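Local coordinates for protein serine-tRNA ligase (Naegleria fowleri, PDB 6BLJ) that probably attaches serine to its cognate tRNA in the cytosol, as a class II synthetase that activates the amino acid with ATP and here holds AMP, at residues I233-K238 and E361-S366; V470-P473 and T478-I481. All coordinates share one frame; numbering follows the deposited sequence.

Interaction 1. Residues I233-K238 and E361-S366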
loop_
_atom_site.group_PDB
_atom_site.type_symbol
_atom_site.label_atom_id
_atom_site.label_comp_id
_atom_site.label_asym_id
_atom_site.label_seq_id
_atom_site.Cartn_x
_atom_site.Cartn_y
_atom_site.Cartn_z
ATOM N N ILE A 233 27.305 -21.321 -1.861
ATOM C CA ILE A 233 27.286 -21.785 -0.474
ATOM C C ILE A 233 28.581 -22.523 -0.133
ATOM O O ILE A 233 29.157 -22.325 0.945
ATOM C CB ILE A 233 26.025 -22.641 -0.239
ATOM C CG1 ILE A 233 24.803 -21.710 -0.204
ATOM C CG2 ILE A 233 26.121 -23.443 1.042
ATOM C CD1 ILE A 233 23.529 -22.376 -0.544
ATOM N N ASP A 234 29.065 -23.379 -1.038
ATOM C CA ASP A 234 30.356 -24.034 -0.807
ATOM C C ASP A 234 31.470 -23.003 -0.681
ATOM O O ASP A 234 32.308 -23.078 0.225
ATOM C CB ASP A 234 30.671 -25.008 -1.937
ATOM C CG ASP A 234 29.877 -26.275 -1.842
ATOM O OD1 ASP A 234 29.211 -26.465 -0.798
ATOM O OD2 ASP A 234 29.947 -27.087 -2.792
ATOM N N PHE A 235 31.478 -22.026 -1.591
ATOM C CA PHE A 235 32.477 -20.962 -1.602
ATOM C C PHE A 235 32.539 -20.245 -0.253
ATOM O O PHE A 235 33.613 -20.096 0.339
ATOM C CB PHE A 235 32.106 -20.003 -2.739
ATOM C CG PHE A 235 33.060 -18.856 -2.956
ATOM C CD1 PHE A 235 34.176 -19.005 -3.759
ATOM C CD2 PHE A 235 32.789 -17.608 -2.423
ATOM C CE1 PHE A 235 35.022 -17.939 -3.997
ATOM C CE2 PHE A 235 33.640 -16.542 -2.652
ATOM C CZ PHE A 235 34.751 -16.712 -3.448
ATOM N N LEU A 236 31.387 -19.819 0.268
ATOM C CA LEU A 236 31.402 -19.098 1.537
ATOM C C LEU A 236 31.610 -20.019 2.738
ATOM O O LEU A 236 32.249 -19.609 3.717
ATOM C CB LEU A 236 30.107 -18.298 1.707
ATOM C CG LEU A 236 30.029 -17.007 0.883
ATOM C CD1 LEU A 236 28.687 -16.292 1.106
ATOM C CD2 LEU A 236 31.209 -16.080 1.218
ATOM N N ALA A 237 31.081 -21.249 2.695
ATOM C CA ALA A 237 31.285 -22.175 3.808
ATOM C C ALA A 237 32.765 -22.445 4.022
ATOM O O ALA A 237 33.230 -22.544 5.164
ATOM C CB ALA A 237 30.542 -23.494 3.570
ATOM N N LYS A 238 33.511 -22.588 2.932
ATOM C CA LYS A 238 34.945 -22.789 3.032
ATOM C C LYS A 238 35.664 -21.568 3.592
ATOM O O LYS A 238 36.761 -21.711 4.137
ATOM C CB LYS A 238 35.493 -23.205 1.668
ATOM C CG LYS A 238 35.084 -24.641 1.348
ATOM C CD LYS A 238 35.442 -25.123 -0.047
ATOM C CE LYS A 238 34.947 -26.559 -0.214
ATOM N NZ LYS A 238 35.097 -27.103 -1.587
ATOM N N GLU A 361 34.338 -10.115 -4.950
ATOM C CA GLU A 361 35.283 -9.971 -6.055
ATOM C C GLU A 361 35.910 -11.310 -6.428
ATOM O O GLU A 361 35.975 -11.662 -7.610
ATOM C CB GLU A 361 36.375 -8.971 -5.688
ATOM C CG GLU A 361 35.924 -7.522 -5.650
ATOM C CD GLU A 361 37.112 -6.595 -5.588
ATOM O OE1 GLU A 361 37.828 -6.507 -6.605
ATOM O OE2 GLU A 361 37.347 -5.981 -4.526
ATOM N N ALA A 362 36.403 -12.063 -5.432
ATOM C CA ALA A 362 36.962 -13.384 -5.728
ATOM C C ALA A 362 35.909 -14.290 -6.357
ATOM O O ALA A 362 36.217 -15.105 -7.236
ATOM C CB ALA A 362 37.528 -14.027 -4.459
ATOM N N PHE A 363 34.650 -14.157 -5.931
ATOM C CA PHE A 363 33.599 -14.983 -6.514
ATOM C C PHE A 363 33.448 -14.704 -8.008
ATOM O O PHE A 363 33.459 -15.631 -8.825
ATOM C CB PHE A 363 32.279 -14.759 -5.779
ATOM C CG PHE A 363 31.165 -15.685 -6.229
ATOM C CD1 PHE A 363 31.157 -17.017 -5.852
ATOM C CD2 PHE A 363 30.123 -15.214 -7.017
ATOM C CE1 PHE A 363 30.125 -17.864 -6.249
ATOM C CE2 PHE A 363 29.090 -16.058 -7.418
ATOM C CZ PHE A 363 29.103 -17.390 -7.040
ATOM N N TYR A 364 33.308 -13.424 -8.384
ATOM C CA TYR A 364 33.094 -13.099 -9.794
ATOM C C TYR A 364 34.354 -13.297 -10.629
ATOM O O TYR A 364 34.255 -13.665 -11.811
ATOM C CB TYR A 364 32.523 -11.680 -9.934
ATOM C CG TYR A 364 31.103 -11.702 -9.420
ATOM C CD1 TYR A 364 30.083 -12.262 -10.195
ATOM C CD2 TYR A 364 30.796 -11.283 -8.125
ATOM C CE1 TYR A 364 28.789 -12.373 -9.717
ATOM C CE2 TYR A 364 29.477 -11.367 -7.636
ATOM C CZ TYR A 364 28.491 -11.917 -8.444
ATOM O OH TYR A 364 27.203 -12.029 -8.002
ATOM N N GLN A 365 35.539 -13.072 -10.057
ATOM C CA GLN A 365 36.740 -13.478 -10.778
ATOM C C GLN A 365 36.709 -14.976 -11.075
ATOM O O GLN A 365 37.079 -15.398 -12.172
ATOM C CB GLN A 365 38.006 -13.119 -10.000
ATOM C CG GLN A 365 38.283 -11.630 -9.892
ATOM C CD GLN A 365 39.324 -11.346 -8.823
ATOM O OE1 GLN A 365 40.147 -12.199 -8.526
ATOM N NE2 GLN A 365 39.274 -10.157 -8.229
ATOM N N SER A 366 36.277 -15.798 -10.111
ATOM C CA SER A 366 36.262 -17.237 -10.370
ATOM C C SER A 366 35.278 -17.583 -11.482
ATOM O O SER A 366 35.453 -18.591 -12.171
ATOM C CB SER A 366 35.926 -18.038 -9.105
ATOM O OG SER A 366 34.532 -17.996 -8.806
#
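F235 and F363 form an edge-to-face aromatic pair that joins two helices of the class II synthetase catalytic domain, 220-238 and 348-366, packed on its mixed sheet. The edge of the F363 ring is presented to the face of F235, with the planes at 71° and the centroids 5.2 Å apart. CD1 of F363 does the touching: it stands 3.8 Å above the F235 plane, over the ring centre. The far end of the F235 ring reaches the opposing backbone, bringing CZ to 3.6 Å from the amide N of F363, while the methyl CB of A362 lies in the plane of the ring at its edge, 4.0 Å from CZ. F235 gives a little over half of the buried area; its CG is anti to the backbone N (chi1 -177°), which carries the ring across to the other helix.

Behind this first shell, F363 rests on L445 and T446 of strand 436-447, and its ring also meets that of Y231, one turn before F235. CD2 of F363 sits over the face of the neighbouring Y364 ring, and the Y364 hydroxyl is hydrogen-bonded to L445 O. Helix 220-238 probably corresponds to the class II motif 1 helix, consistent with its place at the dimer interface, where I233 packs on L226 of the second subunit. The F363 side chain is about 10 Å from the bound AMP. One helical turn on, S366 OG donates to F363 O over 2.6 Å, tilted 19° from the carbonyl plane, and is also hydrogen-bonded to Y231 OH.

Interaction 2. Residues V470-P473 and T478-I481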
loop_
_atom_site.group_PDB
_atom_site.type_symbol
_atom_site.label_atom_id
_atom_site.label_comp_id
_atom_site.label_asym_id
_atom_site.label_seq_id
_atom_site.Cartn_x
_atom_site.Cartn_y
_atom_site.Cartn_z
ATOM N N VAL A 470 34.129 -23.042 -13.635
ATOM C CA VAL A 470 33.938 -23.384 -12.227
ATOM C C VAL A 470 32.548 -23.951 -11.952
ATOM O O VAL A 470 32.360 -24.634 -10.940
ATOM C CB VAL A 470 34.228 -22.161 -11.333
ATOM C CG1 VAL A 470 33.064 -21.183 -11.359
ATOM C CG2 VAL A 470 34.537 -22.589 -9.905
ATOM N N LEU A 471 31.556 -23.692 -12.813
ATOM C CA LEU A 471 30.214 -24.237 -12.600
ATOM C C LEU A 471 30.012 -25.611 -13.237
ATOM O O LEU A 471 29.003 -26.265 -12.945
ATOM C CB LEU A 471 29.119 -23.274 -13.126
ATOM C CG LEU A 471 28.886 -21.919 -12.450
ATOM C CD1 LEU A 471 27.747 -21.099 -13.108
ATOM C CD2 LEU A 471 28.604 -22.101 -10.957
ATOM N N GLN A 472 30.920 -26.053 -14.111
ATOM C CA GLN A 472 30.693 -27.306 -14.830
ATOM C C GLN A 472 30.520 -28.506 -13.899
ATOM O O GLN A 472 29.554 -29.265 -14.088
ATOM C CB GLN A 472 31.813 -27.508 -15.859
ATOM C CG GLN A 472 31.802 -26.428 -16.952
ATOM C CD GLN A 472 32.929 -26.558 -17.976
ATOM O OE1 GLN A 472 33.650 -27.547 -18.001
ATOM N NE2 GLN A 472 33.094 -25.535 -18.810
ATOM N N PRO A 473 31.356 -28.721 -12.871
ATOM C CA PRO A 473 31.102 -29.859 -11.966
ATOM C C PRO A 473 29.777 -29.776 -11.233
ATOM O O PRO A 473 29.201 -30.815 -10.893
ATOM C CB PRO A 473 32.288 -29.810 -10.988
ATOM C CG PRO A 473 33.340 -29.047 -11.696
ATOM C CD PRO A 473 32.627 -28.043 -12.546
ATOM N N THR A 478 28.178 -30.563 -17.700
ATOM C CA THR A 478 27.722 -29.873 -18.906
ATOM C C THR A 478 28.657 -28.714 -19.239
ATOM O O THR A 478 28.909 -27.845 -18.400
ATOM C CB THR A 478 26.295 -29.344 -18.726
ATOM O OG1 THR A 478 25.403 -30.414 -18.391
ATOM C CG2 THR A 478 25.811 -28.688 -20.017
ATOM N N LYS A 479 29.178 -28.708 -20.464
ATOM C CA LYS A 479 30.096 -27.661 -20.897
ATOM C C LYS A 479 29.447 -26.599 -21.779
ATOM O O LYS A 479 29.995 -25.497 -21.898
ATOM C CB LYS A 479 31.278 -28.273 -21.648
ATOM C CG LYS A 479 32.216 -29.064 -20.758
ATOM C CD LYS A 479 33.354 -29.661 -21.567
ATOM C CE LYS A 479 34.167 -30.642 -20.744
ATOM N NZ LYS A 479 35.535 -30.107 -20.463
ATOM N N PHE A 480 28.315 -26.901 -22.406
ATOM C CA PHE A 480 27.770 -26.031 -23.435
ATOM C C PHE A 480 26.264 -26.226 -23.514
ATOM O O PHE A 480 25.770 -27.352 -23.430
ATOM C CB PHE A 480 28.451 -26.314 -24.786
ATOM C CG PHE A 480 27.981 -25.428 -25.916
ATOM C CD1 PHE A 480 28.373 -24.095 -25.989
ATOM C CD2 PHE A 480 27.185 -25.943 -26.931
ATOM C CE1 PHE A 480 27.947 -23.274 -27.033
ATOM C CE2 PHE A 480 26.762 -25.140 -27.984
ATOM C CZ PHE A 480 27.141 -23.801 -28.035
ATOM N N ILE A 481 25.541 -25.120 -23.656
ATOM C CA ILE A 481 24.099 -25.129 -23.874
ATOM C C ILE A 481 23.847 -24.590 -25.279
ATOM O O ILE A 481 24.135 -23.419 -25.563
ATOM C CB ILE A 481 23.360 -24.276 -22.834
ATOM C CG1 ILE A 481 23.884 -24.522 -21.419
ATOM C CG2 ILE A 481 21.857 -24.550 -22.894
ATOM C CD1 ILE A 481 23.288 -23.518 -20.424
HETATM O O HOH W 1 36.756 -28.262 -18.962
#
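CG of K479 approaches one side of the Q472 carboxamide plane, 3.5 Å from OE1 and 3.8 Å from CD, and the rest of the lysine runs obliquely past the oxygen end. A water lies out past OE1, a little to the other side of the amide plane, and NE2 at the far end donates to V467 O. Nearer its own backbone, the aliphatic part of the glutamine packs on the opposing chain, CG lying 3.5 Å from T478 O. The side chain is extended past CG (chi2 178°), which lets it span from this carbonyl to the lysine. Segment 470-473 lies in the connection between antiparallel strands 464-466 and 480-482 near the C-terminus, and 478-481 runs from its end into the second strand; V467 is a shared partner, since K479 is hydrogen-bonded to it through the backbone. No direct hydrogen bond joins the segments. K479 NZ stays 4.0 Å from Q472 OE1, and its bend at chi4 (-111°) goes with a bond to the water instead, which accepts from NZ at 2.7 Å and gives OE1 a weak bond of 3.3 Å. T478 OG1 is hydrogen-bonded to R223 NH2 and M475 O.

Interaction 1 is partly buried and joins two helices of the catalytic domain; interaction 2 is a surface contact within a C-terminal hairpin. Their centres are about 17 Å apart. Aromatic rings and a methyl carry the first, whereas the second relies on a glutamine whose CG meets a backbone carbonyl and whose amide meets a lysine CG, with a water joining the polar ends. Helix 220-238 serves both regions: it supplies F235 to interaction 1, while its residues Y231 and M224 receive V470 and L471 and its R223 holds T478. Helix 348-366 also reaches the hairpin connection, S366 O packing 3.6 Å from V470 CG1. D234 of helix 220-238 is hydrogen-bonded through OD2 to Y474 OH, in the turn between 470-473 and 478-481.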